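Local coordinates for terminase, large subunit (Enterobacteria phage P22, PDB 4DKW), which drives phage DNA into empty capsids as the ATP-powered packaging motor and, through the nuclease domain seen here, cuts the genome to begin and end packaging, at residues 30-35 with 102-107; 37-42 with 169-174; 58-63 with 68-73. All coordinates share one frame; numbering follows the deposited sequence.

Contact 1: residues 30-35 with 102-107; sequences DAQDFG and TQYADA. With MG (magnesium ion), chain E.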
ATOM      1  N   ASP A  30      -6.325   1.108  -4.656  1.00 25.66           N
ATOM      2  CA  ASP A  30      -5.515   2.083  -3.943  1.00 24.38           C
ATOM      3  C   ASP A  30      -5.465   1.702  -2.478  1.00 27.70           C
ATOM      4  O   ASP A  30      -6.285   0.906  -2.001  1.00 28.63           O
ATOM      5  CB  ASP A  30      -6.118   3.490  -4.074  1.00 25.16           C
ATOM      6  CG  ASP A  30      -5.629   4.227  -5.303  1.00 25.76           C
ATOM      7  OD1 ASP A  30      -5.308   3.563  -6.307  1.00 23.14           O
ATOM      8  OD2 ASP A  30      -5.567   5.473  -5.260  1.00 30.24           O
ATOM      9  N   ALA A  31      -4.509   2.276  -1.761  1.00 23.31           N
ATOM     10  CA  ALA A  31      -4.458   2.076  -0.327  1.00 24.71           C
ATOM     11  C   ALA A  31      -3.889   3.298   0.375  1.00 28.12           C
ATOM     12  O   ALA A  31      -3.134   4.079  -0.219  1.00 24.56           O
ATOM     13  CB  ALA A  31      -3.674   0.828   0.015  1.00 24.73           C
ATOM     14  N   GLN A  32      -4.252   3.444   1.646  1.00 29.98           N
ATOM     15  CA  GLN A  32      -3.886   4.608   2.441  1.00 32.62           C
ATOM     16  C   GLN A  32      -3.256   4.182   3.764  1.00 32.06           C
ATOM     17  O   GLN A  32      -3.730   3.255   4.414  1.00 34.01           O
ATOM     18  CB  GLN A  32      -5.137   5.455   2.730  1.00 29.47           C
ATOM     19  CG  GLN A  32      -4.891   6.733   3.547  1.00 31.26           C
ATOM     20  CD  GLN A  32      -4.183   7.831   2.756  1.00 31.14           C
ATOM     21  OE1 GLN A  32      -4.469   8.043   1.575  1.00 34.72           O
ATOM     22  NE2 GLN A  32      -3.261   8.536   3.408  1.00 28.34           N
ATOM     23  N   ASP A  33      -2.175   4.851   4.148  1.00 28.92           N
ATOM     24  CA  ASP A  33      -1.699   4.782   5.521  1.00 32.31           C
ATOM     25  C   ASP A  33      -1.873   6.181   6.076  1.00 29.76           C
ATOM     26  O   ASP A  33      -1.435   7.151   5.462  1.00 35.42           O
ATOM     27  CB  ASP A  33      -0.228   4.338   5.616  1.00 28.38           C
ATOM     28  CG  ASP A  33       0.228   4.147   7.059  1.00 30.13           C
ATOM     29  OD1 ASP A  33      -0.582   3.667   7.882  1.00 36.87           O
ATOM     30  OD2 ASP A  33       1.382   4.484   7.384  1.00 33.66           O
ATOM     31  N   PHE A  34      -2.535   6.295   7.219  1.00 30.68           N
ATOM     32  CA  PHE A  34      -2.795   7.612   7.788  1.00 36.18           C
ATOM     33  C   PHE A  34      -1.564   8.109   8.537  1.00 34.38           C
ATOM     34  O   PHE A  34      -0.757   7.306   9.018  1.00 36.15           O
ATOM     35  CB  PHE A  34      -4.021   7.586   8.706  1.00 34.25           C
ATOM     36  CG  PHE A  34      -5.270   7.120   8.031  1.00 29.22           C
ATOM     37  CD1 PHE A  34      -5.827   7.857   7.008  1.00 29.91           C
ATOM     38  CD2 PHE A  34      -5.888   5.946   8.422  1.00 30.53           C
ATOM     39  CE1 PHE A  34      -6.978   7.432   6.375  1.00 38.64           C
ATOM     40  CE2 PHE A  34      -7.045   5.517   7.802  1.00 31.77           C
ATOM     41  CZ  PHE A  34      -7.591   6.259   6.775  1.00 33.25           C
ATOM     42  N   GLY A  35      -1.413   9.431   8.607  1.00 34.06           N
ATOM     43  CA  GLY A  35      -0.291  10.035   9.308  1.00 37.47           C
ATOM     44  C   GLY A  35      -0.218  11.550   9.229  1.00 45.87           C
ATOM     45  O   GLY A  35      -0.404  12.134   8.161  1.00 42.76           O
ATOM     46  N   THR A 102     -13.498   8.726   7.119  1.00 50.30           N
ATOM     47  CA  THR A 102     -14.596   9.649   6.827  1.00 48.53           C
ATOM     48  C   THR A 102     -14.072  10.954   6.241  1.00 49.86           C
ATOM     49  O   THR A 102     -14.615  11.467   5.265  1.00 51.13           O
ATOM     50  CB  THR A 102     -15.431   9.956   8.093  1.00 51.81           C
ATOM     51  OG1 THR A 102     -16.029   8.747   8.581  1.00 57.76           O
ATOM     52  CG2 THR A 102     -16.523  10.983   7.800  1.00 45.70           C
ATOM     53  N   GLN A 103     -13.013  11.486   6.843  1.00 51.63           N
ATOM     54  CA  GLN A 103     -12.390  12.714   6.364  1.00 53.78           C
ATOM     55  C   GLN A 103     -11.846  12.527   4.951  1.00 51.83           C
ATOM     56  O   GLN A 103     -11.877  13.451   4.136  1.00 52.91           O
ATOM     57  CB  GLN A 103     -11.251  13.139   7.297  1.00 62.44           C
ATOM     58  CG  GLN A 103     -11.663  13.392   8.740  1.00 70.82           C
ATOM     59  CD  GLN A 103     -10.470  13.637   9.647  1.00 77.41           C
ATOM     60  OE1 GLN A 103      -9.346  13.841   9.177  1.00 82.02           O
ATOM     61  NE2 GLN A 103     -10.707  13.608  10.958  1.00 80.25           N
ATOM     62  N   TYR A 104     -11.344  11.327   4.668  1.00 47.97           N
ATOM     63  CA  TYR A 104     -10.780  11.018   3.352  1.00 47.14           C
ATOM     64  C   TYR A 104     -11.869  10.788   2.301  1.00 42.53           C
ATOM     65  O   TYR A 104     -11.736  11.217   1.151  1.00 39.29           O
ATOM     66  CB  TYR A 104      -9.816   9.829   3.442  1.00 38.69           C
ATOM     67  CG  TYR A 104      -8.411  10.232   3.829  1.00 35.47           C
ATOM     68  CD1 TYR A 104      -7.411  10.329   2.873  1.00 32.16           C
ATOM     69  CD2 TYR A 104      -8.097  10.557   5.147  1.00 43.50           C
ATOM     70  CE1 TYR A 104      -6.128  10.712   3.218  1.00 35.01           C
ATOM     71  CE2 TYR A 104      -6.815  10.944   5.504  1.00 41.26           C
ATOM     72  CZ  TYR A 104      -5.834  11.021   4.534  1.00 37.61           C
ATOM     73  OH  TYR A 104      -4.559  11.408   4.882  1.00 39.89           O
ATOM     74  N   ALA A 105     -12.951  10.129   2.711  1.00 41.79           N
ATOM     75  CA  ALA A 105     -14.107   9.953   1.843  1.00 36.14           C
ATOM     76  C   ALA A 105     -14.697  11.313   1.488  1.00 37.09           C
ATOM     77  O   ALA A 105     -15.054  11.565   0.334  1.00 43.49           O
ATOM     78  CB  ALA A 105     -15.147   9.067   2.515  1.00 33.91           C
ATOM     79  N   ASP A 106     -14.788  12.193   2.484  1.00 46.63           N
ATOM     80  CA  ASP A 106     -15.366  13.520   2.287  1.00 51.60           C
ATOM     81  C   ASP A 106     -14.486  14.340   1.360  1.00 48.40           C
ATOM     82  O   ASP A 106     -14.973  15.224   0.653  1.00 47.13           O
ATOM     83  CB  ASP A 106     -15.553  14.254   3.623  1.00 56.71           C
ATOM     84  CG  ASP A 106     -16.689  13.679   4.457  1.00 65.17           C
ATOM     85  OD1 ASP A 106     -17.547  12.961   3.894  1.00 65.22           O
ATOM     86  OD2 ASP A 106     -16.726  13.956   5.676  1.00 68.60           O
ATOM     87  N   ALA A 107     -13.192  14.034   1.372  1.00 44.83           N
ATOM     88  CA  ALA A 107     -12.213  14.709   0.525  1.00 47.92           C
ATOM     89  C   ALA A 107     -12.280  14.223  -0.926  1.00 51.32           C
ATOM     90  O   ALA A 107     -11.744  14.864  -1.828  1.00 54.28           O
ATOM     91  CB  ALA A 107     -10.806  14.529   1.086  1.00 42.28           C
TER
HETATM   92 MG    MG E 501       2.342   4.894   9.203  1.00 36.78          MG
HETATM   93  O   HOH W   1       0.589   4.433  10.038  1.00 30.00           O
HETATM   94  O   HOH W   2      -3.497  11.320   7.495  1.00 40.09           O
HETATM   95  O   HOH W   3       3.646   5.596  10.767  1.00 40.27           O

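Contact 2: residues 37-42 with 169-174; sequences NHPQAH and NDDVLD. With MG (magnesium ion), chain E.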
ATOM      1  N   ASN A  37       2.202  13.636  11.909  1.00 61.37           N
ATOM      2  CA  ASN A  37       3.607  13.797  12.273  1.00 57.82           C
ATOM      3  C   ASN A  37       4.474  12.806  11.512  1.00 56.24           C
ATOM      4  O   ASN A  37       5.557  13.150  11.033  1.00 61.24           O
ATOM      5  CB  ASN A  37       3.803  13.618  13.776  1.00 58.91           C
ATOM      6  CG  ASN A  37       3.126  14.708  14.585  1.00 64.04           C
ATOM      7  OD1 ASN A  37       3.076  15.870  14.169  1.00 55.51           O
ATOM      8  ND2 ASN A  37       2.588  14.336  15.745  1.00 66.75           N
ATOM      9  N   HIS A  38       3.990  11.568  11.429  1.00 56.36           N
ATOM     10  CA  HIS A  38       4.559  10.562  10.541  1.00 49.38           C
ATOM     11  C   HIS A  38       4.014  10.813   9.145  1.00 40.50           C
ATOM     12  O   HIS A  38       2.939  11.398   8.991  1.00 40.59           O
ATOM     13  CB  HIS A  38       4.171   9.151  10.998  1.00 51.15           C
ATOM     14  CG  HIS A  38       4.694   8.783  12.352  1.00 62.34           C
ATOM     15  ND1 HIS A  38       4.038   9.118  13.516  1.00 79.02           N
ATOM     16  CD2 HIS A  38       5.804   8.106  12.727  1.00 66.30           C
ATOM     17  CE1 HIS A  38       4.721   8.663  14.551  1.00 81.98           C
ATOM     18  NE2 HIS A  38       5.799   8.047  14.100  1.00 78.09           N
ATOM     19  N   PRO A  39       4.754  10.387   8.116  1.00 38.20           N
ATOM     20  CA  PRO A  39       4.208  10.567   6.768  1.00 38.64           C
ATOM     21  C   PRO A  39       2.932   9.750   6.564  1.00 32.50           C
ATOM     22  O   PRO A  39       2.817   8.648   7.088  1.00 34.58           O
ATOM     23  CB  PRO A  39       5.320  10.017   5.861  1.00 27.33           C
ATOM     24  CG  PRO A  39       6.565  10.146   6.682  1.00 30.71           C
ATOM     25  CD  PRO A  39       6.138   9.883   8.098  1.00 30.58           C
ATOM     26  N   GLN A  40       1.977  10.285   5.822  1.00 29.58           N
ATOM     27  CA  GLN A  40       0.932   9.439   5.268  1.00 30.59           C
ATOM     28  C   GLN A  40       1.404   8.895   3.915  1.00 31.71           C
ATOM     29  O   GLN A  40       2.328   9.441   3.298  1.00 32.40           O
ATOM     30  CB  GLN A  40      -0.377  10.217   5.113  1.00 33.83           C
ATOM     31  CG  GLN A  40      -0.345  11.322   4.069  1.00 32.89           C
ATOM     32  CD  GLN A  40      -1.709  11.958   3.880  1.00 37.14           C
ATOM     33  OE1 GLN A  40      -2.626  11.338   3.338  1.00 34.71           O
ATOM     34  NE2 GLN A  40      -1.856  13.194   4.342  1.00 36.12           N
ATOM     35  N   ALA A  41       0.787   7.809   3.463  1.00 31.18           N
ATOM     36  CA  ALA A  41       1.061   7.286   2.127  1.00 28.17           C
ATOM     37  C   ALA A  41      -0.227   6.918   1.403  1.00 27.34           C
ATOM     38  O   ALA A  41      -1.142   6.348   1.997  1.00 33.83           O
ATOM     39  CB  ALA A  41       2.002   6.076   2.194  1.00 22.29           C
ATOM     40  N   HIS A  42      -0.307   7.266   0.126  1.00 24.72           N
ATOM     41  CA  HIS A  42      -1.369   6.753  -0.728  1.00 21.87           C
ATOM     42  C   HIS A  42      -0.724   6.048  -1.919  1.00 29.39           C
ATOM     43  O   HIS A  42       0.112   6.640  -2.605  1.00 30.28           O
ATOM     44  CB  HIS A  42      -2.278   7.885  -1.215  1.00 26.11           C
ATOM     45  CG  HIS A  42      -3.560   7.403  -1.824  1.00 24.57           C
ATOM     46  ND1 HIS A  42      -4.694   7.175  -1.078  1.00 28.16           N
ATOM     47  CD2 HIS A  42      -3.871   7.072  -3.098  1.00 21.29           C
ATOM     48  CE1 HIS A  42      -5.656   6.737  -1.872  1.00 26.90           C
ATOM     49  NE2 HIS A  42      -5.187   6.674  -3.100  1.00 19.94           N
ATOM     50  N   ASN A 169       9.703   3.984   9.136  1.00 29.00           N
ATOM     51  CA  ASN A 169       9.887   4.156   7.697  1.00 25.95           C
ATOM     52  C   ASN A 169       9.137   3.097   6.919  1.00 26.81           C
ATOM     53  O   ASN A 169       9.721   2.442   6.059  1.00 31.62           O
ATOM     54  CB  ASN A 169      11.363   4.069   7.319  1.00 31.69           C
ATOM     55  CG  ASN A 169      12.204   5.092   8.030  1.00 46.47           C
ATOM     56  OD1 ASN A 169      13.070   4.750   8.842  1.00 53.82           O
ATOM     57  ND2 ASN A 169      11.960   6.361   7.733  1.00 50.63           N
ATOM     58  N   ASP A 170       7.858   2.914   7.241  1.00 27.05           N
ATOM     59  CA  ASP A 170       7.103   1.799   6.688  1.00 25.31           C
ATOM     60  C   ASP A 170       5.688   2.163   6.265  1.00 26.52           C
ATOM     61  O   ASP A 170       4.822   1.302   6.194  1.00 29.68           O
ATOM     62  CB  ASP A 170       7.081   0.634   7.682  1.00 26.17           C
ATOM     63  CG  ASP A 170       6.410   0.987   8.991  1.00 21.48           C
ATOM     64  OD1 ASP A 170       6.074   2.166   9.188  1.00 22.27           O
ATOM     65  OD2 ASP A 170       6.223   0.076   9.832  1.00 28.14           O
ATOM     66  N   ASP A 171       5.469   3.436   5.960  1.00 27.69           N
ATOM     67  CA  ASP A 171       4.154   3.924   5.551  1.00 23.92           C
ATOM     68  C   ASP A 171       3.720   3.445   4.156  1.00 27.46           C
ATOM     69  O   ASP A 171       2.598   2.972   3.995  1.00 24.71           O
ATOM     70  CB  ASP A 171       4.130   5.444   5.640  1.00 27.50           C
ATOM     71  CG  ASP A 171       4.756   5.949   6.934  1.00 31.37           C
ATOM     72  OD1 ASP A 171       4.137   5.757   8.017  1.00 32.14           O
ATOM     73  OD2 ASP A 171       5.870   6.516   6.865  1.00 33.02           O
ATOM     74  N   VAL A 172       4.598   3.586   3.161  1.00 26.45           N
ATOM     75  CA  VAL A 172       4.373   3.026   1.824  1.00 23.28           C
ATOM     76  C   VAL A 172       4.273   1.491   1.875  1.00 23.98           C
ATOM     77  O   VAL A 172       3.427   0.894   1.202  1.00 27.10           O
ATOM     78  CB  VAL A 172       5.470   3.472   0.822  1.00 19.71           C
ATOM     79  CG1 VAL A 172       5.330   2.738  -0.529  1.00 17.52           C
ATOM     80  CG2 VAL A 172       5.414   4.984   0.621  1.00 21.18           C
ATOM     81  N   LEU A 173       5.115   0.862   2.693  1.00 19.84           N
ATOM     82  CA  LEU A 173       5.091  -0.590   2.857  1.00 22.07           C
ATOM     83  C   LEU A 173       3.753  -1.048   3.440  1.00 25.92           C
ATOM     84  O   LEU A 173       3.128  -1.980   2.931  1.00 28.86           O
ATOM     85  CB  LEU A 173       6.261  -1.062   3.730  1.00 22.38           C
ATOM     86  CG  LEU A 173       7.652  -0.884   3.103  1.00 24.58           C
ATOM     87  CD1 LEU A 173       8.752  -1.202   4.106  1.00 19.64           C
ATOM     88  CD2 LEU A 173       7.808  -1.758   1.857  1.00 21.84           C
ATOM     89  N   ASP A 174       3.302  -0.374   4.491  1.00 18.70           N
ATOM     90  CA  ASP A 174       2.012  -0.687   5.089  1.00 17.40           C
ATOM     91  C   ASP A 174       0.868  -0.538   4.094  1.00 20.23           C
ATOM     92  O   ASP A 174       0.051  -1.451   3.927  1.00 25.47           O
ATOM     93  CB  ASP A 174       1.749   0.201   6.303  1.00 22.71           C
ATOM     94  CG  ASP A 174       2.548  -0.216   7.516  1.00 24.34           C
ATOM     95  OD1 ASP A 174       3.164  -1.305   7.492  1.00 25.61           O
ATOM     96  OD2 ASP A 174       2.546   0.544   8.502  1.00 26.43           O
TER
HETATM   97 MG    MG E 501       2.342   4.894   9.203  1.00 36.78          MG
HETATM   98  O   HOH W   1       0.589   4.433  10.038  1.00 30.00           O
HETATM   99  O   HOH W   3       3.646   5.596  10.767  1.00 40.27           O

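Contact 3: residues 58-63 with 68-73; sequences RVWKKS and VQAWGA. With SO4 (sulfate ion), chain G.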
ATOM      1  N   ARG A  58       1.812   3.564  -8.437  1.00 22.33           N
ATOM      2  CA  ARG A  58       1.827   4.950  -7.979  1.00 20.98           C
ATOM      3  C   ARG A  58       2.087   4.996  -6.481  1.00 23.94           C
ATOM      4  O   ARG A  58       1.553   4.183  -5.738  1.00 24.57           O
ATOM      5  CB  ARG A  58       0.499   5.654  -8.282  1.00 24.57           C
ATOM      6  CG  ARG A  58      -0.007   5.533  -9.708  1.00 21.93           C
ATOM      7  CD  ARG A  58       0.692   6.512 -10.609  1.00 32.38           C
ATOM      8  NE  ARG A  58       0.056   6.591 -11.922  1.00 39.75           N
ATOM      9  CZ  ARG A  58       0.421   5.870 -12.979  1.00 44.95           C
ATOM     10  NH1 ARG A  58       1.423   4.997 -12.892  1.00 42.48           N
ATOM     11  NH2 ARG A  58      -0.218   6.020 -14.131  1.00 48.54           N
ATOM     12  N   VAL A  59       2.916   5.945  -6.051  1.00 26.83           N
ATOM     13  CA  VAL A  59       3.241   6.143  -4.640  1.00 25.63           C
ATOM     14  C   VAL A  59       3.330   7.627  -4.317  1.00 30.41           C
ATOM     15  O   VAL A  59       3.981   8.385  -5.038  1.00 30.87           O
ATOM     16  CB  VAL A  59       4.582   5.487  -4.268  1.00 25.78           C
ATOM     17  CG1 VAL A  59       5.095   6.032  -2.956  1.00 30.13           C
ATOM     18  CG2 VAL A  59       4.438   3.968  -4.206  1.00 23.13           C
ATOM     19  N   TRP A  60       2.664   8.034  -3.239  1.00 29.32           N
ATOM     20  CA  TRP A  60       2.765   9.392  -2.730  1.00 22.67           C
ATOM     21  C   TRP A  60       2.934   9.317  -1.217  1.00 29.40           C
ATOM     22  O   TRP A  60       2.177   8.633  -0.530  1.00 28.78           O
ATOM     23  CB  TRP A  60       1.527  10.209  -3.110  1.00 26.79           C
ATOM     24  CG  TRP A  60       1.506  11.622  -2.560  1.00 35.16           C
ATOM     25  CD1 TRP A  60       2.144  12.719  -3.075  1.00 30.90           C
ATOM     26  CD2 TRP A  60       0.788  12.085  -1.402  1.00 35.97           C
ATOM     27  NE1 TRP A  60       1.873  13.831  -2.304  1.00 36.29           N
ATOM     28  CE2 TRP A  60       1.042  13.468  -1.274  1.00 35.33           C
ATOM     29  CE3 TRP A  60      -0.042  11.461  -0.458  1.00 29.29           C
ATOM     30  CZ2 TRP A  60       0.504  14.234  -0.241  1.00 38.07           C
ATOM     31  CZ3 TRP A  60      -0.576  12.223   0.568  1.00 33.01           C
ATOM     32  CH2 TRP A  60      -0.301  13.597   0.667  1.00 34.64           C
ATOM     33  N   LYS A  61       3.946  10.003  -0.703  1.00 30.73           N
ATOM     34  CA  LYS A  61       4.252   9.970   0.721  1.00 30.12           C
ATOM     35  C   LYS A  61       4.575  11.375   1.211  1.00 33.90           C
ATOM     36  O   LYS A  61       5.415  12.060   0.619  1.00 34.03           O
ATOM     37  CB  LYS A  61       5.444   9.047   0.960  1.00 32.56           C
ATOM     38  CG  LYS A  61       5.908   8.964   2.400  1.00 30.47           C
ATOM     39  CD  LYS A  61       7.059   7.978   2.533  1.00 27.65           C
ATOM     40  CE  LYS A  61       7.578   7.938   3.960  1.00 32.29           C
ATOM     41  NZ  LYS A  61       8.553   6.843   4.138  1.00 29.73           N
ATOM     42  N   LYS A  62       3.906  11.811   2.280  1.00 34.46           N
ATOM     43  CA  LYS A  62       4.093  13.172   2.769  1.00 36.43           C
ATOM     44  C   LYS A  62       3.652  13.380   4.217  1.00 38.30           C
ATOM     45  O   LYS A  62       2.598  12.893   4.634  1.00 39.14           O
ATOM     46  CB  LYS A  62       3.381  14.183   1.861  1.00 42.80           C
ATOM     47  CG  LYS A  62       4.188  15.456   1.638  1.00 50.53           C
ATOM     48  CD  LYS A  62       3.395  16.512   0.910  1.00 64.19           C
ATOM     49  CE  LYS A  62       4.280  17.682   0.523  1.00 74.39           C
ATOM     50  NZ  LYS A  62       4.904  18.349   1.703  1.00 78.04           N
ATOM     51  N   SER A  63       4.472  14.109   4.974  1.00 40.72           N
ATOM     52  CA  SER A  63       4.142  14.503   6.344  1.00 40.88           C
ATOM     53  C   SER A  63       3.267  15.751   6.366  1.00 40.84           C
ATOM     54  O   SER A  63       3.316  16.580   5.458  1.00 40.61           O
ATOM     55  CB  SER A  63       5.411  14.783   7.155  1.00 42.35           C
ATOM     56  OG  SER A  63       6.211  13.626   7.315  1.00 55.58           O
ATOM     57  N   VAL A  68      -7.657  16.642   2.349  1.00 51.05           N
ATOM     58  CA  VAL A  68      -7.914  17.531   1.213  1.00 46.20           C
ATOM     59  C   VAL A  68      -6.649  17.751   0.385  1.00 49.07           C
ATOM     60  O   VAL A  68      -6.698  17.779  -0.844  1.00 45.31           O
ATOM     61  CB  VAL A  68      -8.493  18.893   1.688  1.00 50.05           C
ATOM     62  CG1 VAL A  68      -8.706  19.846   0.513  1.00 48.93           C
ATOM     63  CG2 VAL A  68      -9.786  18.684   2.477  1.00 42.88           C
ATOM     64  N   GLN A  69      -5.513  17.896   1.067  1.00 50.08           N
ATOM     65  CA  GLN A  69      -4.231  18.031   0.387  1.00 43.87           C
ATOM     66  C   GLN A  69      -3.796  16.728  -0.279  1.00 45.17           C
ATOM     67  O   GLN A  69      -3.228  16.756  -1.372  1.00 47.17           O
ATOM     68  CB  GLN A  69      -3.141  18.511   1.342  1.00 45.63           C
ATOM     69  CG  GLN A  69      -3.377  19.905   1.907  1.00 51.23           C
ATOM     70  CD  GLN A  69      -2.312  20.306   2.906  1.00 53.40           C
ATOM     71  OE1 GLN A  69      -2.407  19.988   4.093  1.00 59.31           O
ATOM     72  NE2 GLN A  69      -1.285  20.999   2.431  1.00 51.40           N
ATOM     73  N   ALA A  70      -4.047  15.598   0.381  1.00 36.29           N
ATOM     74  CA  ALA A  70      -3.725  14.303  -0.201  1.00 35.01           C
ATOM     75  C   ALA A  70      -4.489  14.122  -1.510  1.00 38.48           C
ATOM     76  O   ALA A  70      -3.903  13.795  -2.543  1.00 35.84           O
ATOM     77  CB  ALA A  70      -4.053  13.177   0.772  1.00 27.74           C
ATOM     78  N   TRP A  71      -5.792  14.373  -1.461  1.00 44.39           N
ATOM     79  CA  TRP A  71      -6.651  14.280  -2.638  1.00 42.94           C
ATOM     80  C   TRP A  71      -6.185  15.181  -3.778  1.00 46.38           C
ATOM     81  O   TRP A  71      -6.175  14.770  -4.930  1.00 46.57           O
ATOM     82  CB  TRP A  71      -8.105  14.598  -2.275  1.00 41.64           C
ATOM     83  CG  TRP A  71      -9.043  14.545  -3.451  1.00 47.23           C
ATOM     84  CD1 TRP A  71      -9.651  15.606  -4.066  1.00 50.51           C
ATOM     85  CD2 TRP A  71      -9.473  13.373  -4.160  1.00 47.33           C
ATOM     86  NE1 TRP A  71     -10.436  15.164  -5.107  1.00 45.06           N
ATOM     87  CE2 TRP A  71     -10.342  13.801  -5.187  1.00 47.77           C
ATOM     88  CE3 TRP A  71      -9.209  12.005  -4.023  1.00 43.90           C
ATOM     89  CZ2 TRP A  71     -10.944  12.907  -6.074  1.00 41.32           C
ATOM     90  CZ3 TRP A  71      -9.812  11.120  -4.905  1.00 38.47           C
ATOM     91  CH2 TRP A  71     -10.671  11.573  -5.913  1.00 37.38           C
ATOM     92  N   GLY A  72      -5.792  16.407  -3.458  1.00 43.41           N
ATOM     93  CA  GLY A  72      -5.242  17.293  -4.470  1.00 42.19           C
ATOM     94  C   GLY A  72      -3.958  16.773  -5.098  1.00 47.77           C
ATOM     95  O   GLY A  72      -3.685  17.023  -6.271  1.00 46.07           O
ATOM     96  N   ALA A  73      -3.170  16.037  -4.324  1.00 46.51           N
ATOM     97  CA  ALA A  73      -1.888  15.526  -4.803  1.00 44.30           C
ATOM     98  C   ALA A  73      -1.989  14.242  -5.633  1.00 40.98           C
ATOM     99  O   ALA A  73      -1.093  13.961  -6.435  1.00 40.72           O
ATOM    100  CB  ALA A  73      -0.923  15.324  -3.642  1.00 39.85           C
TER
HETATM  101  S   SO4 G 503       8.570  13.056   3.821  1.00118.16           S
HETATM  102  O1  SO4 G 503       8.910  11.639   3.896  1.00112.99           O
HETATM  103  O2  SO4 G 503       8.424  13.446   2.422  1.00120.43           O
HETATM  104  O3  SO4 G 503       7.315  13.294   4.525  1.00119.51           O
HETATM  105  O4  SO4 G 503       9.630  13.845   4.439  1.00122.84           O

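Contact 1: residues 30-35 with 102-107
Tyr104, on helix 97-107, reaches the end of strand 27-33 and meets the side chains of Gln32 and Phe34. Its CB points at the strand. Beyond it, CG and CD2 run past Phe34, whose CE1 lies 3.5 Å from CD2 of Tyr104, over one face of the tyrosine ring and near its rim. CE2 has Phe34 CD1 and CE1 as neighbours; the two rings are oblique, with planes at 59°. Over the same face, toward the CE1 side, CD of Gln32 lies 3.5 Å from Tyr104 CE1, its amide plane turned 42° from the ring. Gln32 gets there with CG anti to the backbone N (chi1 -179°) and a bend at chi2. At the tip, Tyr104 OH receives a hydrogen bond from water 2 (2.8 Å), which in turn accepts one from the N of Gly35, and it also hydrogen-bonds Gln40. A phenol suits this place: its ring packs against Phe34 and the flat amide of Gln32 while its hydroxyl reaches the polar groups at the strand end. Gln32 uses both ends of its amide, OE1 with His42 and NE2 with Gln40. On the far side of the strand, Asp33 OD2 binds the magnesium ion at 2.1 Å and OD1 accepts a hydrogen bond from metal-bound water 1. A catalytic aspartate on the first long strand of the central sheet, backed by a helix, is characteristic of the RNase H-like nuclease fold.

Contact 2: residues 37-42 with 169-174
With chi1 of -45°, Asp171 sets its CG anti to its carbonyl carbon, directing the carboxylate toward Pro39 and the magnesium ion; Val172, with CG2 likewise anti, brings that methyl to Ala41. This is the RNase H-like nuclease site, where an aspartate in the first turn of helix 171-181 shares a metal with Asp33 of strand 27-33, the neighbour of strand 40-48. Asp171 OD1 binds the metal, while OD2 lies against the pyrrolidine ring of Pro39, 3.6 Å from its CD, and makes a long, weak ion pair with Lys61 NZ. Pro39 O comes within 3.3 Å of Asp171 OD1, a meeting of two acceptors that the metal on OD1 probably makes tolerable. Proline suits this position because its ring offers an apolar flank without a competing donor. Further along, Ala41 faces the helix with CB 3.6 Å from Asp171 O and 3.9 Å from Val172 CG2. Its small side chain lets the CA atoms of Ala41 and Val172 approach to 5.4 Å. Glu153 accepts hydrogen bonds from the N atoms of Val172 and Leu173, holding the helix start. The magnesium ion sits 2.3 Å from Asp171 OD1, with water 1 and water 3 at 2.0 and 2.1 Å.

Contact 3: residues 58-63 with 68-73
Trp60 of strand 53-62 lays its indole against two alanines of helix 67-78. Ala73 presses its methyl on one face of the ring near the rim, with CB 3.4 Å from Trp60 NE1 and 3.6 Å from CE2. Ala70 meets the six-membered end obliquely: its CB is 3.6 Å from Trp60 CZ3, and its CA is equally near CH2. One helical turn apart, the two alanines form a shallow, smooth surface, and their short side chains allow the indole close to the helix.

With CG anti to the backbone N (chi1 177°), the indole extends from the strand toward the helix. Across the ring from Ala73, the CB of Lys62 lies over the opposite face, also toward the rim and 3.5 Å above the plane, so the indole edge is flanked on its two faces by an alanine methyl and an aliphatic lysine carbon. Val74 of the same helix and Gln40 of the adjacent strand also touch Trp60. Backbone hydrogen bonds between Trp60 and His42 and between Lys62 and Gln40 fix the strand from which the indole projects.

Further out, Ser63 OG donates a hydrogen bond of 3.0 Å to O3 of a sulfate ion, probably from the crystallisation liquor, and the N of Ser63 adds a weak one. On the strand face away from the indole, the side where the sulfate lies, Lys61 forms a salt bridge with Glu153. A helix that follows a strand and packs across the face of the same sheet is typical of the layered alpha/beta architecture of the RNase H-like fold.

How the contacts relate
After short N-terminal elements the chain enters strand 27-33, turns, and returns along strand 40-48 and then strand 53-62, three antiparallel neighbours in the central sheet. Contact 3 closes the shortest loop, from strand 53-62 to the helix just after it, and is nested inside the loops of both other contacts. Contact 1 joins the first of these strands to helix 97-107, whereas contact 2 spans the longest stretch, from strand 40-48 to helix 171-181; these two cross along the chain. They meet at the magnesium ion and share water 1 and water 3. Contacts 1 and 3 also touch directly, where Ala107 approaches Trp71, bringing helices 97-107 and 67-78 together.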